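Local coordinates for protein aminotransferase, class III (Thermomicrobium roseum, PDB 6IO1) that acts as a thermostable (S)-enantioselective omega-transaminase that depends on pyridoxal 5'-phosphate, probably carrying amino groups between amine and carbonyl substrates, at residues E261-G265 against F266-G270; T269-F273 against G274-Y278; W61-N64 against I65-R69; I340-E344 against R345-N349; A102-A105 against E106-G110. All coordinates share one frame; numbering follows the deposited sequence.

Contact 1. Residues E261-G265 against F266-G270. With PMP (4'-deoxy-4'-aminopyridoxal-5'-phosphate), chain C.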
loop_
_atom_site.group_PDB
_atom_site.type_symbol
_atom_site.label_atom_id
_atom_site.label_comp_id
_atom_site.label_asym_id
_atom_site.label_seq_id
_atom_site.Cartn_x
_atom_site.Cartn_y
_atom_site.Cartn_z
ATOM N N GLU B 261 14.118 1.890 7.268
ATOM C CA GLU B 261 14.781 3.028 6.648
ATOM C C GLU B 261 13.836 3.842 5.772
ATOM O O GLU B 261 14.291 4.512 4.838
ATOM C CB GLU B 261 15.985 2.557 5.832
ATOM C CG GLU B 261 17.101 1.945 6.665
ATOM C CD GLU B 261 18.315 2.847 6.768
ATOM O OE1 GLU B 261 18.184 4.058 6.493
ATOM O OE2 GLU B 261 19.402 2.343 7.122
ATOM N N VAL B 262 12.530 3.783 6.044
ATOM C CA VAL B 262 11.554 4.481 5.209
ATOM C C VAL B 262 11.827 5.981 5.199
ATOM O O VAL B 262 11.761 6.630 4.148
ATOM C CB VAL B 262 10.123 4.159 5.682
ATOM C CG1 VAL B 262 9.127 5.149 5.105
ATOM C CG2 VAL B 262 9.746 2.737 5.288
ATOM N N ILE B 263 12.150 6.552 6.356
ATOM C CA ILE B 263 12.462 7.978 6.437
ATOM C C ILE B 263 13.955 8.230 6.282
ATOM O O ILE B 263 14.376 9.063 5.474
ATOM C CB ILE B 263 11.942 8.564 7.768
ATOM C CG1 ILE B 263 10.415 8.620 7.783
ATOM C CG2 ILE B 263 12.527 9.948 8.002
ATOM C CD1 ILE B 263 9.855 9.288 9.021
ATOM N N THR B 264 14.775 7.513 7.053
ATOM C CA THR B 264 16.213 7.759 7.053
ATOM C C THR B 264 16.858 7.407 5.719
ATOM O O THR B 264 17.908 7.963 5.378
ATOM C CB THR B 264 16.881 6.966 8.177
ATOM O OG1 THR B 264 16.614 5.569 8.000
ATOM C CG2 THR B 264 16.350 7.411 9.530
ATOM N N GLY B 265 16.255 6.496 4.962
ATOM C CA GLY B 265 16.899 5.989 3.770
ATOM C C GLY B 265 17.067 7.036 2.688
ATOM O O GLY B 265 16.349 8.036 2.615
ATOM N N PHE B 266 18.060 6.782 1.834
ATOM C CA PHE B 266 18.335 7.590 0.647
ATOM C C PHE B 266 18.720 9.027 1.007
ATOM O O PHE B 266 18.182 9.996 0.468
ATOM C CB PHE B 266 17.157 7.535 -0.327
ATOM C CG PHE B 266 16.845 6.143 -0.801
ATOM C CD1 PHE B 266 17.505 5.607 -1.895
ATOM C CD2 PHE B 266 15.915 5.359 -0.138
ATOM C CE1 PHE B 266 17.232 4.322 -2.327
ATOM C CE2 PHE B 266 15.638 4.074 -0.565
ATOM C CZ PHE B 266 16.298 3.555 -1.661
ATOM N N GLY B 267 19.670 9.150 1.935
ATOM C CA GLY B 267 20.431 10.369 2.128
ATOM C C GLY B 267 19.974 11.338 3.201
ATOM O O GLY B 267 20.634 12.367 3.382
ATOM N N ARG B 268 18.890 11.058 3.927
ATOM C CA ARG B 268 18.358 12.072 4.838
ATOM C C ARG B 268 19.288 12.338 6.021
ATOM O O ARG B 268 19.404 13.482 6.473
ATOM C CB ARG B 268 16.966 11.677 5.332
ATOM C CG ARG B 268 16.305 12.769 6.169
ATOM C CD ARG B 268 14.787 12.775 6.044
ATOM N NE ARG B 268 14.328 13.166 4.713
ATOM C CZ ARG B 268 14.226 14.424 4.292
ATOM N NH1 ARG B 268 14.565 15.426 5.092
ATOM N NH2 ARG B 268 13.792 14.681 3.065
ATOM N N THR B 269 19.964 11.312 6.534
ATOM C CA THR B 269 20.750 11.456 7.757
ATOM C C THR B 269 22.168 11.964 7.522
ATOM O O THR B 269 22.903 12.167 8.495
ATOM C CB THR B 269 20.817 10.125 8.512
ATOM O OG1 THR B 269 21.590 9.182 7.757
ATOM C CG2 THR B 269 19.423 9.568 8.744
ATOM N N GLY B 270 22.571 12.180 6.274
ATOM C CA GLY B 270 23.931 12.561 5.949
ATOM C C GLY B 270 24.739 11.450 5.319
ATOM O O GLY B 270 25.849 11.705 4.834
HETATM N N1 PMP C . 7.659 3.526 8.248
HETATM C C2 PMP C . 8.072 4.716 8.682
HETATM C C2A PMP C . 9.415 4.821 9.335
HETATM C C3 PMP C . 7.264 5.849 8.530
HETATM O O3 PMP C . 7.714 7.055 8.984
HETATM C C4 PMP C . 6.013 5.734 7.917
HETATM C C4A PMP C . 5.126 6.942 7.744
HETATM N N4A PMP C . 5.890 8.187 7.613
HETATM C C5 PMP C . 5.597 4.473 7.467
HETATM C C6 PMP C . 6.458 3.408 7.659
HETATM C C5A PMP C . 4.266 4.285 6.806
HETATM O O4P PMP C . 4.376 4.488 5.362
HETATM P P PMP C . 3.074 4.479 4.406
HETATM O O1P PMP C . 3.595 4.692 2.998
HETATM O O2P PMP C . 2.425 3.123 4.597
HETATM O O3P PMP C . 2.204 5.622 4.893
HETATM O O HOH W 1 13.812 10.673 3.434
HETATM O O HOH W 2 20.555 8.473 5.640
#
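T264 and T269 meet methyl side first: with chi1 near +60° in both (58° and 68°), each OG1 sits between the backbone N and the carbonyl carbon, and the T269 methyl CG2 lies 3.7 Å from T264 CB. The hydroxyls then go separate ways. T264 OG1 donates to E261 OE1 (2.6 Å), approaching from above the carboxylate plane, while T269 OG1 donates to a water that in turn donates to T264 O at 2.7 Å. Threonine suits both places, since one small branch packs while the other bonds. R268 runs past I263, its CD 4.1 Å from I263 CG2, and NE donates at 2.8 Å, in the guanidinium plane, to a second water that touches I263 O; its two terminal nitrogens bond to N64 and P426. G265 must be glycine-sized, because a CB would run into E261 O, which accepts G265 N (2.8 Å). On the cofactor side, V262 CB lies over the pyridine face, 3.6 Å from PMP N1, and I263 CD1 reaches PMP O3 at 3.1 Å. Chemically, this buried loop after strand 256-260 gives the cofactor an apolar surface, while waters and R268 serve the polar backbone behind it.

Contact 2. Residues T269-F273 against G274-Y278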
loop_
_atom_site.group_PDB
_atom_site.type_symbol
_atom_site.label_atom_id
_atom_site.label_comp_id
_atom_site.label_asym_id
_atom_site.label_seq_id
_atom_site.Cartn_x
_atom_site.Cartn_y
_atom_site.Cartn_z
ATOM N N THR B 269 19.964 11.312 6.534
ATOM C CA THR B 269 20.750 11.456 7.757
ATOM C C THR B 269 22.168 11.964 7.522
ATOM O O THR B 269 22.903 12.167 8.495
ATOM C CB THR B 269 20.817 10.125 8.512
ATOM O OG1 THR B 269 21.590 9.182 7.757
ATOM C CG2 THR B 269 19.423 9.568 8.744
ATOM N N GLY B 270 22.571 12.180 6.274
ATOM C CA GLY B 270 23.931 12.561 5.949
ATOM C C GLY B 270 24.739 11.450 5.319
ATOM O O GLY B 270 25.849 11.705 4.834
ATOM N N THR B 271 24.214 10.229 5.319
ATOM C CA THR B 271 24.740 9.111 4.555
ATOM C C THR B 271 23.595 8.557 3.725
ATOM O O THR B 271 22.432 8.908 3.936
ATOM C CB THR B 271 25.323 8.012 5.453
ATOM O OG1 THR B 271 24.315 7.559 6.363
ATOM C CG2 THR B 271 26.517 8.534 6.240
ATOM N N LEU B 272 23.923 7.685 2.770
ATOM C CA LEU B 272 22.882 7.131 1.910
ATOM C C LEU B 272 21.826 6.395 2.725
ATOM O O LEU B 272 20.624 6.543 2.476
ATOM C CB LEU B 272 23.492 6.206 0.859
ATOM C CG LEU B 272 22.501 5.742 -0.211
ATOM C CD1 LEU B 272 21.818 6.939 -0.858
ATOM C CD2 LEU B 272 23.187 4.882 -1.259
ATOM N N PHE B 273 22.249 5.609 3.712
ATOM C CA PHE B 273 21.325 4.903 4.586
ATOM C C PHE B 273 21.733 5.096 6.038
ATOM O O PHE B 273 22.912 5.278 6.353
ATOM C CB PHE B 273 21.264 3.410 4.247
ATOM C CG PHE B 273 20.850 3.132 2.833
ATOM C CD1 PHE B 273 19.580 3.466 2.392
ATOM C CD2 PHE B 273 21.731 2.543 1.941
ATOM C CE1 PHE B 273 19.195 3.215 1.089
ATOM C CE2 PHE B 273 21.351 2.288 0.637
ATOM C CZ PHE B 273 20.082 2.625 0.211
ATOM N N GLY B 274 20.734 5.062 6.922
ATOM C CA GLY B 274 20.998 5.235 8.340
ATOM C C GLY B 274 21.830 4.122 8.944
ATOM O O GLY B 274 22.532 4.340 9.936
ATOM N N MET B 275 21.750 2.911 8.376
ATOM C CA MET B 275 22.560 1.801 8.875
ATOM C C MET B 275 24.044 2.142 8.848
ATOM O O MET B 275 24.800 1.725 9.733
ATOM C CB MET B 275 22.279 0.520 8.075
ATOM C CG MET B 275 22.618 0.573 6.587
ATOM S SD MET B 275 21.847 -0.744 5.618
ATOM C CE MET B 275 23.017 -2.086 5.819
ATOM N N GLN B 276 24.483 2.889 7.832
ATOM C CA GLN B 276 25.882 3.298 7.770
ATOM C C GLN B 276 26.231 4.259 8.900
ATOM O O GLN B 276 27.332 4.192 9.457
ATOM C CB GLN B 276 26.193 3.934 6.416
ATOM C CG GLN B 276 27.658 4.308 6.256
ATOM C CD GLN B 276 28.012 4.739 4.848
ATOM O OE1 GLN B 276 27.203 4.627 3.928
ATOM N NE2 GLN B 276 29.232 5.236 4.672
ATOM N N GLN B 277 25.310 5.161 9.251
ATOM C CA GLN B 277 25.572 6.105 10.333
ATOM C C GLN B 277 25.851 5.382 11.643
ATOM O O GLN B 277 26.769 5.752 12.385
ATOM C CB GLN B 277 24.387 7.054 10.511
ATOM C CG GLN B 277 24.184 8.048 9.387
ATOM C CD GLN B 277 24.973 9.326 9.583
ATOM O OE1 GLN B 277 25.637 9.509 10.603
ATOM N NE2 GLN B 277 24.894 10.224 8.608
ATOM N N TYR B 278 25.072 4.346 11.942
ATOM C CA TYR B 278 25.095 3.704 13.247
ATOM C C TYR B 278 25.798 2.353 13.235
ATOM O O TYR B 278 25.734 1.627 14.232
ATOM C CB TYR B 278 23.665 3.580 13.774
ATOM C CG TYR B 278 23.048 4.939 14.017
ATOM C CD1 TYR B 278 23.348 5.659 15.164
ATOM C CD2 TYR B 278 22.201 5.520 13.081
ATOM C CE1 TYR B 278 22.806 6.906 15.389
ATOM C CE2 TYR B 278 21.652 6.771 13.297
ATOM C CZ TYR B 278 21.959 7.459 14.453
ATOM O OH TYR B 278 21.421 8.704 14.680
HETATM O O HOH W 3 26.794 7.047 2.239
HETATM O O HOH W 4 24.907 4.139 3.391
#
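Hydrogen bonding centres on F273 O, which receives T271 OG1 at 2.7 Å and Q276 N at 3.2 Å from opposite faces of its carbonyl plane. The second bond is bent (135°) and belongs to the first turn of the short helix 274-278. Q276, its chain extended, lays OE1 beside two waters, one taking L272 N and the other F273 N, a role suited to a long amide at the surface. Van der Waals contact centres on Q277: chi1 of -69° brings its CG to 3.1 Å from T271 OG1, and the bend at chi2 (-88°) then turns the amide so that NE2 lies 3.3 Å from T271 CG2. F273 CB also meets M275 CG at 3.9 Å. Replacing T271 with alanine would probably cost F273 O its hydroxyl donor and open a gap beside the folded Q277 chain. The turn leads from the cofactor loop into helix 274-278, whose first amide groups, G274 N and M275 N, bond to E261; Q277 OE1 binds K376 at the end of strand 370-376, and the F273 ring stacks on F108, just past helix 95-107.

Contact 3. Residues W61-N64 against I65-R69; sequences WNVN and IGHGR
An inverse gamma turn centred on V63, in the loop between helices 58-61 and 70-82, sets V63 over the H67 ring. The contact is a CH-pi interaction: CG1, placed anti to the backbone N by chi1 of -170°, stands 3.9 Å from the ring centroid and 19° off its normal. A weak bond from G66 N to V63 O (3.4 Å) rounds the bend, and the positive phi of G66 suits a residue without CB. H67 NE2 is engaged by D55, and F85 of the second subunit packs on both V63 and H67. An alanine in place of H67 would probably leave V63 CG1 without a ring to lie on and D55 without its imidazole partner. Beyond the bend, R69, the N-cap residue of helix 70-82, curls back side-on to I65 O, with NE at 3.0 Å and NH2 at 3.1 Å, the latter on a lone pair in the carbonyl plane. One carbonyl oxygen thus receives two N-H groups of a cation, which would probably polarise it, while R69 NH1 forms a salt bridge with E344.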
loop_
_atom_site.group_PDB
_atom_site.type_symbol
_atom_site.label_atom_id
_atom_site.label_comp_id
_atom_site.label_asym_id
_atom_site.label_seq_id
_atom_site.Cartn_x
_atom_site.Cartn_y
_atom_site.Cartn_z
ATOM N N TRP B 61 8.488 13.696 4.483
ATOM C CA TRP B 61 9.872 13.232 4.595
ATOM C C TRP B 61 10.395 12.609 3.303
ATOM O O TRP B 61 11.384 11.869 3.338
ATOM C CB TRP B 61 10.071 12.208 5.728
ATOM C CG TRP B 61 9.292 12.372 7.006
ATOM C CD1 TRP B 61 7.960 12.141 7.193
ATOM C CD2 TRP B 61 9.821 12.718 8.295
ATOM N NE1 TRP B 61 7.621 12.357 8.506
ATOM C CE2 TRP B 61 8.746 12.711 9.204
ATOM C CE3 TRP B 61 11.096 13.051 8.763
ATOM C CZ2 TRP B 61 8.904 13.027 10.552
ATOM C CZ3 TRP B 61 11.252 13.365 10.102
ATOM C CH2 TRP B 61 10.163 13.349 10.980
ATOM N N ASN B 62 9.782 12.871 2.146
ATOM C CA ASN B 62 10.068 12.039 0.981
ATOM C C ASN B 62 10.529 12.767 -0.276
ATOM O O ASN B 62 11.138 12.114 -1.128
ATOM C CB ASN B 62 8.845 11.181 0.619
ATOM C CG ASN B 62 7.593 11.997 0.393
ATOM O OD1 ASN B 62 7.494 13.142 0.824
ATOM N ND2 ASN B 62 6.617 11.400 -0.282
ATOM N N VAL B 63 10.304 14.071 -0.424
ATOM C CA VAL B 63 10.725 14.746 -1.650
ATOM C C VAL B 63 12.194 15.128 -1.520
ATOM O O VAL B 63 12.537 16.304 -1.357
ATOM C CB VAL B 63 9.842 15.971 -1.959
ATOM C CG1 VAL B 63 10.146 16.505 -3.353
ATOM C CG2 VAL B 63 8.374 15.600 -1.856
ATOM N N ASN B 64 13.071 14.122 -1.581
ATOM C CA ASN B 64 14.475 14.323 -1.238
ATOM C C ASN B 64 15.208 15.188 -2.260
ATOM O O ASN B 64 15.980 16.075 -1.880
ATOM C CB ASN B 64 15.161 12.967 -1.073
ATOM C CG ASN B 64 14.710 12.242 0.180
ATOM O OD1 ASN B 64 13.729 12.631 0.815
ATOM N ND2 ASN B 64 15.425 11.185 0.546
ATOM N N ILE B 65 14.996 14.949 -3.561
ATOM C CA ILE B 65 15.711 15.719 -4.578
ATOM C C ILE B 65 14.974 16.989 -4.977
ATOM O O ILE B 65 15.441 17.708 -5.871
ATOM C CB ILE B 65 16.005 14.879 -5.840
ATOM C CG1 ILE B 65 14.727 14.632 -6.645
ATOM C CG2 ILE B 65 16.686 13.571 -5.466
ATOM C CD1 ILE B 65 14.982 14.020 -8.008
ATOM N N GLY B 66 13.844 17.292 -4.346
ATOM C CA GLY B 66 13.120 18.515 -4.619
ATOM C C GLY B 66 12.075 18.358 -5.709
ATOM O O GLY B 66 12.011 17.360 -6.429
ATOM N N HIS B 67 11.235 19.383 -5.821
ATOM C CA HIS B 67 10.164 19.384 -6.802
ATOM C C HIS B 67 10.682 19.824 -8.171
ATOM O O HIS B 67 11.744 20.441 -8.298
ATOM C CB HIS B 67 9.030 20.317 -6.370
ATOM C CG HIS B 67 8.442 19.993 -5.030
ATOM N ND1 HIS B 67 7.597 18.923 -4.826
ATOM C CD2 HIS B 67 8.559 20.614 -3.833
ATOM C CE1 HIS B 67 7.228 18.894 -3.558
ATOM N NE2 HIS B 67 7.797 19.908 -2.933
ATOM N N GLY B 68 9.910 19.493 -9.204
ATOM C CA GLY B 68 10.141 20.018 -10.536
ATOM C C GLY B 68 11.249 19.385 -11.343
ATOM O O GLY B 68 11.760 20.022 -12.268
ATOM N N ARG B 69 11.639 18.150 -11.037
ATOM C CA ARG B 69 12.694 17.480 -11.790
ATOM C C ARG B 69 12.094 16.870 -13.051
ATOM O O ARG B 69 11.407 15.845 -12.988
ATOM C CB ARG B 69 13.376 16.424 -10.926
ATOM C CG ARG B 69 14.021 16.998 -9.677
ATOM C CD ARG B 69 15.414 17.532 -9.965
ATOM N NE ARG B 69 16.167 17.766 -8.735
ATOM C CZ ARG B 69 17.490 17.871 -8.676
ATOM N NH1 ARG B 69 18.217 17.765 -9.780
ATOM N NH2 ARG B 69 18.088 18.084 -7.511
#

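Contact 4. Residues I340-E344 against R345-N349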
loop_
_atom_site.group_PDB
_atom_site.type_symbol
_atom_site.label_atom_id
_atom_site.label_comp_id
_atom_site.label_asym_id
_atom_site.label_seq_id
_atom_site.Cartn_x
_atom_site.Cartn_y
_atom_site.Cartn_z
ATOM N N ILE B 340 20.163 10.900 -9.979
ATOM C CA ILE B 340 20.329 12.278 -9.524
ATOM C C ILE B 340 20.897 12.320 -8.107
ATOM O O ILE B 340 21.794 13.118 -7.807
ATOM C CB ILE B 340 18.997 13.039 -9.630
ATOM C CG1 ILE B 340 18.574 13.147 -11.095
ATOM C CG2 ILE B 340 19.119 14.422 -9.006
ATOM C CD1 ILE B 340 17.251 13.841 -11.303
ATOM N N LEU B 341 20.384 11.469 -7.216
ATOM C CA LEU B 341 20.819 11.475 -5.822
ATOM C C LEU B 341 22.301 11.135 -5.699
ATOM O O LEU B 341 23.043 11.797 -4.963
ATOM C CB LEU B 341 19.968 10.492 -5.014
ATOM C CG LEU B 341 19.979 10.580 -3.484
ATOM C CD1 LEU B 341 19.266 11.834 -3.009
ATOM C CD2 LEU B 341 19.337 9.340 -2.880
ATOM N N LEU B 342 22.748 10.096 -6.407
ATOM C CA LEU B 342 24.155 9.709 -6.359
ATOM C C LEU B 342 25.041 10.739 -7.049
ATOM O O LEU B 342 26.100 11.105 -6.528
ATOM C CB LEU B 342 24.339 8.328 -6.990
ATOM C CG LEU B 342 23.596 7.168 -6.325
ATOM C CD1 LEU B 342 23.743 5.896 -7.147
ATOM C CD2 LEU B 342 24.084 6.950 -4.902
ATOM N N ALA B 343 24.631 11.209 -8.234
ATOM C CA ALA B 343 25.462 12.151 -8.978
ATOM C C ALA B 343 25.656 13.449 -8.205
ATOM O O ALA B 343 26.765 13.994 -8.159
ATOM C CB ALA B 343 24.842 12.428 -10.348
ATOM N N GLU B 344 24.594 13.955 -7.584
ATOM C CA GLU B 344 24.688 15.180 -6.810
ATOM C C GLU B 344 25.140 14.934 -5.379
ATOM O O GLU B 344 25.390 15.900 -4.652
ATOM C CB GLU B 344 23.341 15.912 -6.825
ATOM C CG GLU B 344 22.890 16.296 -8.229
ATOM C CD GLU B 344 21.609 17.108 -8.243
ATOM O OE1 GLU B 344 21.095 17.433 -7.153
ATOM O OE2 GLU B 344 21.118 17.420 -9.348
ATOM N N ARG B 345 25.271 13.671 -4.977
ATOM C CA ARG B 345 25.767 13.297 -3.655
ATOM C C ARG B 345 25.021 14.053 -2.555
ATOM O O ARG B 345 25.613 14.677 -1.669
ATOM C CB ARG B 345 27.279 13.522 -3.582
ATOM C CG ARG B 345 28.064 12.639 -4.556
ATOM C CD ARG B 345 29.553 12.792 -4.362
ATOM N NE ARG B 345 29.986 11.946 -3.258
ATOM C CZ ARG B 345 30.044 10.614 -3.294
ATOM N NH1 ARG B 345 30.438 9.961 -2.218
ATOM N NH2 ARG B 345 29.733 9.944 -4.395
ATOM N N LEU B 346 23.689 13.954 -2.616
ATOM C CA LEU B 346 22.754 14.731 -1.754
ATOM C C LEU B 346 22.980 14.443 -0.266
ATOM O O LEU B 346 22.605 15.301 0.555
ATOM C CB LEU B 346 21.308 14.451 -2.177
ATOM C CG LEU B 346 20.915 15.008 -3.544
ATOM C CD1 LEU B 346 19.423 14.840 -3.791
ATOM C CD2 LEU B 346 21.312 16.471 -3.665
ATOM N N TRP B 347 23.529 13.276 0.070
ATOM C CA TRP B 347 23.780 12.964 1.501
ATOM C C TRP B 347 24.734 14.014 2.084
ATOM O O TRP B 347 24.615 14.307 3.289
ATOM C CB TRP B 347 24.303 11.533 1.686
ATOM C CG TRP B 347 25.498 11.207 0.846
ATOM C CD1 TRP B 347 26.809 11.426 1.160
ATOM C CD2 TRP B 347 25.495 10.595 -0.455
ATOM N NE1 TRP B 347 27.619 10.994 0.145
ATOM C CE2 TRP B 347 26.842 10.480 -0.860
ATOM C CE3 TRP B 347 24.491 10.136 -1.314
ATOM C CZ2 TRP B 347 27.204 9.924 -2.085
ATOM C CZ3 TRP B 347 24.851 9.587 -2.525
ATOM C CH2 TRP B 347 26.189 9.484 -2.903
ATOM N N GLU B 348 25.679 14.508 1.276
ATOM C CA GLU B 348 26.643 15.496 1.752
ATOM C C GLU B 348 25.952 16.811 2.092
ATOM O O GLU B 348 26.187 17.396 3.160
ATOM C CB GLU B 348 27.726 15.718 0.696
ATOM C CG GLU B 348 28.597 14.504 0.424
ATOM C CD GLU B 348 29.667 14.782 -0.612
ATOM O OE1 GLU B 348 29.688 15.905 -1.159
ATOM O OE2 GLU B 348 30.486 13.879 -0.881
ATOM N N ASN B 349 25.103 17.301 1.184
ATOM C CA ASN B 349 24.342 18.509 1.482
ATOM C C ASN B 349 23.375 18.280 2.629
ATOM O O ASN B 349 23.111 19.200 3.402
ATOM C CB ASN B 349 23.586 19.000 0.249
ATOM C CG ASN B 349 23.036 20.404 0.433
ATOM O OD1 ASN B 349 23.791 21.366 0.569
ATOM N ND2 ASN B 349 21.712 20.524 0.454
#
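R345, meeting the carbonyl of L342, is the C-prime residue of a Schellman motif that ends helix 328-344. Its phi of +50° is a conformation most often taken by glycine; here an arginine bears it, R345 N giving a weak bond to L342 O (3.1 Å) with its CG packed against the same oxygen. L346 follows and supplies the second bond of the motif, L346 N to L341 O at 3.3 Å, nearly straight (163°) and in the carbonyl plane. The L346 side chain runs beside that of E344, CD2 lying 3.8 Å from E344 CB, while the E344 carboxylate reaches out to R69. W347 lies in the first turn of helix 346-361. With chi1 at 53°, its CG stands between the backbone N and the carbonyl carbon, and the six-membered ring swings back so that its edge meets L342 CD2 at CZ3 (3.6 Å). The indole carbon CZ2 also lies over the centre of the R345 guanidinium face. E348 then holds that guanidinium by a salt bridge: OE2, met from above the carboxylate plane, lies 3.1 Å from R345 NE.

Contact 5. Residues A102-A105 against E106-G110; sequences ARLA and ELFPG
L104 and F108, one turn apart, meet through backbone and side chain together. F108 N donates to L104 O at 2.8 Å in a nearly straight bond (168°), the last of three that step along the helix end, after E106 N to A102 O (3.0 Å) and L107 N to R103 O (2.9 Å). The F108 side chain, its CG anti to the carbonyl carbon at chi1 of -84°, folds back so that L104 O sits at the ring edge, 3.4 Å from CD2, with L104 CB at 4.2 Å from the same carbon. L107 crowds R103 O with its CG (3.4 Å), and its CD1 comes within 4.3 Å of R103 CG. Further out, the fully extended R103 carries its charge to a salt bridge with D339, while its aliphatic length can lie along leucines. The small methyl of A105 suits its place, packed on D113 and F115 and on H18 of the second subunit. P109 lacks an N-H and so fits just after the helix, where no further turn is needed. Helix 95-107 thereby rests on strand 112-118 through L104 and A105, faces helix 328-344 through R103 and L107, and sets the F108 ring against F273 and against F287 and V285 of strand 284-287.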
loop_
_atom_site.group_PDB
_atom_site.type_symbol
_atom_site.label_atom_id
_atom_site.label_comp_id
_atom_site.label_asym_id
_atom_site.label_seq_id
_atom_site.Cartn_x
_atom_site.Cartn_y
_atom_site.Cartn_z
ATOM N N ALA B 102 18.869 -5.050 -8.763
ATOM C CA ALA B 102 20.322 -5.216 -8.798
ATOM C C ALA B 102 21.038 -3.986 -8.242
ATOM O O ALA B 102 22.003 -4.105 -7.469
ATOM C CB ALA B 102 20.781 -5.507 -10.227
ATOM N N ARG B 103 20.573 -2.794 -8.621
ATOM C CA ARG B 103 21.204 -1.568 -8.149
ATOM C C ARG B 103 21.087 -1.434 -6.637
ATOM O O ARG B 103 22.040 -1.018 -5.969
ATOM C CB ARG B 103 20.577 -0.363 -8.845
ATOM C CG ARG B 103 21.362 0.918 -8.695
ATOM C CD ARG B 103 20.885 1.943 -9.700
ATOM N NE ARG B 103 21.746 3.118 -9.738
ATOM C CZ ARG B 103 21.460 4.223 -10.415
ATOM N NH1 ARG B 103 20.323 4.309 -11.092
ATOM N NH2 ARG B 103 22.298 5.250 -10.401
ATOM N N LEU B 104 19.921 -1.770 -6.080
ATOM C CA LEU B 104 19.755 -1.742 -4.632
ATOM C C LEU B 104 20.628 -2.783 -3.950
ATOM O O LEU B 104 21.120 -2.546 -2.842
ATOM C CB LEU B 104 18.286 -1.955 -4.268
ATOM C CG LEU B 104 17.333 -0.815 -4.631
ATOM C CD1 LEU B 104 15.922 -1.135 -4.166
ATOM C CD2 LEU B 104 17.814 0.501 -4.042
ATOM N N ALA B 105 20.822 -3.942 -4.586
ATOM C CA ALA B 105 21.759 -4.922 -4.046
ATOM C C ALA B 105 23.158 -4.331 -3.950
ATOM O O ALA B 105 23.889 -4.591 -2.987
ATOM C CB ALA B 105 21.764 -6.182 -4.907
ATOM N N GLU B 106 23.548 -3.532 -4.944
ATOM C CA GLU B 106 24.844 -2.859 -4.864
ATOM C C GLU B 106 24.855 -1.802 -3.761
ATOM O O GLU B 106 25.797 -1.734 -2.962
ATOM C CB GLU B 106 25.209 -2.227 -6.208
ATOM C CG GLU B 106 26.466 -1.366 -6.141
ATOM C CD GLU B 106 26.987 -0.970 -7.508
ATOM O OE1 GLU B 106 27.528 0.149 -7.639
ATOM O OE2 GLU B 106 26.858 -1.776 -8.451
ATOM N N LEU B 107 23.814 -0.968 -3.704
ATOM C CA LEU B 107 23.820 0.183 -2.802
ATOM C C LEU B 107 23.686 -0.229 -1.339
ATOM O O LEU B 107 24.327 0.367 -0.464
ATOM C CB LEU B 107 22.708 1.157 -3.192
ATOM C CG LEU B 107 22.937 1.881 -4.519
ATOM C CD1 LEU B 107 21.762 2.785 -4.860
ATOM C CD2 LEU B 107 24.234 2.676 -4.477
ATOM N N PHE B 108 22.863 -1.228 -1.048
ATOM C CA PHE B 108 22.706 -1.659 0.338
ATOM C C PHE B 108 23.907 -2.507 0.750
ATOM O O PHE B 108 24.221 -3.492 0.075
ATOM C CB PHE B 108 21.412 -2.448 0.523
ATOM C CG PHE B 108 20.201 -1.584 0.754
ATOM C CD1 PHE B 108 20.034 -0.906 1.951
ATOM C CD2 PHE B 108 19.226 -1.457 -0.223
ATOM C CE1 PHE B 108 18.920 -0.114 2.168
ATOM C CE2 PHE B 108 18.110 -0.667 -0.011
ATOM C CZ PHE B 108 17.958 0.004 1.185
ATOM N N PRO B 109 24.598 -2.151 1.833
ATOM C CA PRO B 109 25.839 -2.853 2.183
ATOM C C PRO B 109 25.606 -4.314 2.536
ATOM O O PRO B 109 24.555 -4.696 3.057
ATOM C CB PRO B 109 26.363 -2.070 3.393
ATOM C CG PRO B 109 25.663 -0.752 3.345
ATOM C CD PRO B 109 24.330 -1.011 2.723
ATOM N N GLY B 110 26.613 -5.132 2.241
ATOM C CA GLY B 110 26.620 -6.524 2.620
ATOM C C GLY B 110 25.665 -7.384 1.819
ATOM O O GLY B 110 25.247 -7.032 0.711
#

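Along the chain the order is contact 3, contact 5, contact 1, contact 2, contact 4. Contact 1, about 8 Å from the chain centre, is the hub: its centre lies about 7 Å from that of contact 2, with which it shares T269 and G270, and 12 to 15 Å from the others, all of which it touches. Contacts 3 and 5 lie farthest apart, about 22 Å between centres, without touching, yet both reach the second subunit. Helix 328-344 joins the set, ending in contact 4 and facing contact 5, while R69 and E344 tie contact 3 to contact 4. The loop that follows strand 256-260 and lines the cofactor is thus wedged among helix ends from distant parts of the sequence.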